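PDB 4EWT: peptidase, M20/M25/M40 family from Staphylococcus aureus, which probably hydrolyses amide bonds of N-acylated amino acids or related small substrates, using a manganese-containing active site of the M20 metallopeptidase kind. Local coordinates for residues 7-12 against 375-380. Residues are numbered along the deposited sequence; the frame is centred on the assembly and turned at random.
Sequences ETLKSK and ISAEAV
The N-terminal helix 2-11 and the C-terminal helix 372-386 pack side by side on the metal-binding domain of this M20 peptidase, and Leu9 meets Ala377 and Glu378 where they touch. The helical segments 7-11 and 375-380 run nearly antiparallel, at 160°, with their axes 9.9 Å apart at closest approach. Leu9 does most of the work. Its CG stands anti to the carbonyl carbon (chi1 -72°), and from there the CD1 branch reaches the backbone of the other helix, Leu9 CD1 lying 3.6 Å from Ala377 O and 3.7 Å from Glu378 N. Leu9 CD1 also sits 3.8 Å from Ala377 CB, while Leu9 CD2 comes a little less close to that CB, at 4.1 Å, so the alanine methyl faces both ends of the leucine fork. Met16 of helix 13-25 touches both Leu9 and Ala377, and Thr118 of helix 105-120 also packs on Leu9.

Beside this apolar centre, Lys10 and Glu378 pass each other at a slant. The glutamate is extended beyond CG, and Glu378 OE2 lies 3.7 Å from the aliphatic Lys10 CG; Lys10 NZ remains 5.2 Å from Glu378 OE2. The opposite charges may attract weakly over that gap, but no salt bridge forms, and no hydrogen bond joins the two segments. Glu378 also touches Phe321, in a loop of the same chain. One flank of helix 372-386 lies on strand 159-166, where Ser376 and Val380 lean on Val163, and another takes Leu9: helix-against-helix packing beside the mixed sheet of the metal-binding alpha/beta domain, bringing the N-terminal and C-terminal helices together.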
loop_
_atom_site.group_PDB
_atom_site.type_symbol
_atom_site.label_atom_id
_atom_site.label_comp_id
_atom_site.label_asym_id
_atom_site.label_seq_id
_atom_site.Cartn_x
_atom_site.Cartn_y
_atom_site.Cartn_z
ATOM N N GLU A 7 -12.267 -5.498 -61.120
ATOM C CA GLU A 7 -11.606 -6.495 -61.945
ATOM C C GLU A 7 -10.167 -6.166 -62.270
ATOM O O GLU A 7 -9.355 -7.042 -62.388
ATOM C CB GLU A 7 -12.402 -6.888 -63.194
ATOM C CG GLU A 7 -13.648 -6.139 -63.418
ATOM C CD GLU A 7 -14.814 -7.023 -63.828
ATOM O OE1 GLU A 7 -15.710 -7.218 -62.990
ATOM O OE2 GLU A 7 -14.852 -7.521 -64.981
ATOM N N THR A 8 -9.849 -4.901 -62.401
ATOM C CA THR A 8 -8.439 -4.520 -62.536
ATOM C C THR A 8 -7.648 -4.918 -61.293
ATOM O O THR A 8 -6.535 -5.432 -61.399
ATOM C CB THR A 8 -8.241 -3.010 -62.761
ATOM O OG1 THR A 8 -9.123 -2.553 -63.787
ATOM C CG2 THR A 8 -6.810 -2.720 -63.177
ATOM N N LEU A 9 -8.225 -4.674 -60.117
ATOM C CA LEU A 9 -7.564 -5.012 -58.864
ATOM C C LEU A 9 -7.437 -6.520 -58.690
ATOM O O LEU A 9 -6.363 -7.021 -58.340
ATOM C CB LEU A 9 -8.281 -4.370 -57.670
ATOM C CG LEU A 9 -8.104 -2.851 -57.532
ATOM C CD1 LEU A 9 -8.861 -2.338 -56.332
ATOM C CD2 LEU A 9 -6.632 -2.449 -57.428
ATOM N N LYS A 10 -8.502 -7.241 -58.958
ATOM C CA LYS A 10 -8.422 -8.679 -58.913
ATOM C C LYS A 10 -7.346 -9.220 -59.811
ATOM O O LYS A 10 -6.674 -10.127 -59.447
ATOM C CB LYS A 10 -9.743 -9.319 -59.263
ATOM C CG LYS A 10 -10.807 -9.012 -58.300
ATOM C CD LYS A 10 -12.150 -9.288 -58.846
ATOM C CE LYS A 10 -12.928 -10.139 -57.895
ATOM N NZ LYS A 10 -14.274 -10.485 -58.333
ATOM N N SER A 11 -7.182 -8.640 -60.986
ATOM C CA SER A 11 -6.183 -9.103 -61.961
ATOM C C SER A 11 -4.739 -8.787 -61.559
ATOM O O SER A 11 -3.794 -9.355 -62.114
ATOM C CB SER A 11 -6.486 -8.547 -63.362
ATOM O OG SER A 11 -6.081 -7.192 -63.484
ATOM N N LYS A 12 -4.574 -7.886 -60.593
ATOM C CA LYS A 12 -3.248 -7.514 -60.109
ATOM C C LYS A 12 -2.967 -8.069 -58.712
ATOM O O LYS A 12 -2.016 -7.631 -58.051
ATOM C CB LYS A 12 -3.091 -5.991 -60.100
ATOM C CG LYS A 12 -3.036 -5.334 -61.471
ATOM C CD LYS A 12 -3.104 -3.820 -61.334
ATOM C CE LYS A 12 -3.079 -3.135 -62.688
ATOM N NZ LYS A 12 -3.086 -1.645 -62.537
ATOM N N ILE A 375 -8.612 -7.071 -50.537
ATOM C CA ILE A 375 -9.739 -6.473 -49.820
ATOM C C ILE A 375 -9.465 -5.016 -49.442
ATOM O O ILE A 375 -10.354 -4.173 -49.540
ATOM C CB ILE A 375 -10.118 -7.297 -48.563
ATOM C CG1 ILE A 375 -10.683 -8.662 -48.971
ATOM C CG2 ILE A 375 -11.129 -6.547 -47.689
ATOM C CD1 ILE A 375 -10.872 -9.630 -47.788
ATOM N N SER A 376 -8.234 -4.725 -49.027
ATOM C CA SER A 376 -7.830 -3.360 -48.689
ATOM C C SER A 376 -7.887 -2.438 -49.910
ATOM O O SER A 376 -8.446 -1.338 -49.846
ATOM C CB SER A 376 -6.429 -3.355 -48.078
ATOM O OG SER A 376 -6.424 -4.076 -46.859
ATOM N N ALA A 377 -7.322 -2.898 -51.023
ATOM C CA ALA A 377 -7.336 -2.128 -52.264
ATOM C C ALA A 377 -8.759 -1.874 -52.759
ATOM O O ALA A 377 -9.100 -0.745 -53.111
ATOM C CB ALA A 377 -6.494 -2.815 -53.336
ATOM N N GLU A 378 -9.584 -2.923 -52.762
ATOM C CA GLU A 378 -10.983 -2.818 -53.195
ATOM C C GLU A 378 -11.756 -1.821 -52.340
ATOM O O GLU A 378 -12.484 -0.977 -52.869
ATOM C CB GLU A 378 -11.675 -4.188 -53.174
ATOM C CG GLU A 378 -11.347 -5.090 -54.368
ATOM C CD GLU A 378 -11.885 -6.511 -54.206
ATOM O OE1 GLU A 378 -12.458 -6.827 -53.139
ATOM O OE2 GLU A 378 -11.729 -7.321 -55.143
ATOM N N ALA A 379 -11.585 -1.925 -51.027
ATOM C CA ALA A 379 -12.230 -1.029 -50.072
ATOM C C ALA A 379 -11.815 0.428 -50.259
ATOM O O ALA A 379 -12.663 1.299 -50.420
ATOM C CB ALA A 379 -11.934 -1.481 -48.656
ATOM N N VAL A 380 -10.509 0.683 -50.249
ATOM C CA VAL A 380 -9.991 2.043 -50.388
ATOM C C VAL A 380 -10.317 2.612 -51.771
ATOM O O VAL A 380 -10.798 3.744 -51.885
ATOM C CB VAL A 380 -8.468 2.116 -50.051
ATOM C CG1 VAL A 380 -7.913 3.507 -50.272
ATOM C CG2 VAL A 380 -8.231 1.701 -48.604
#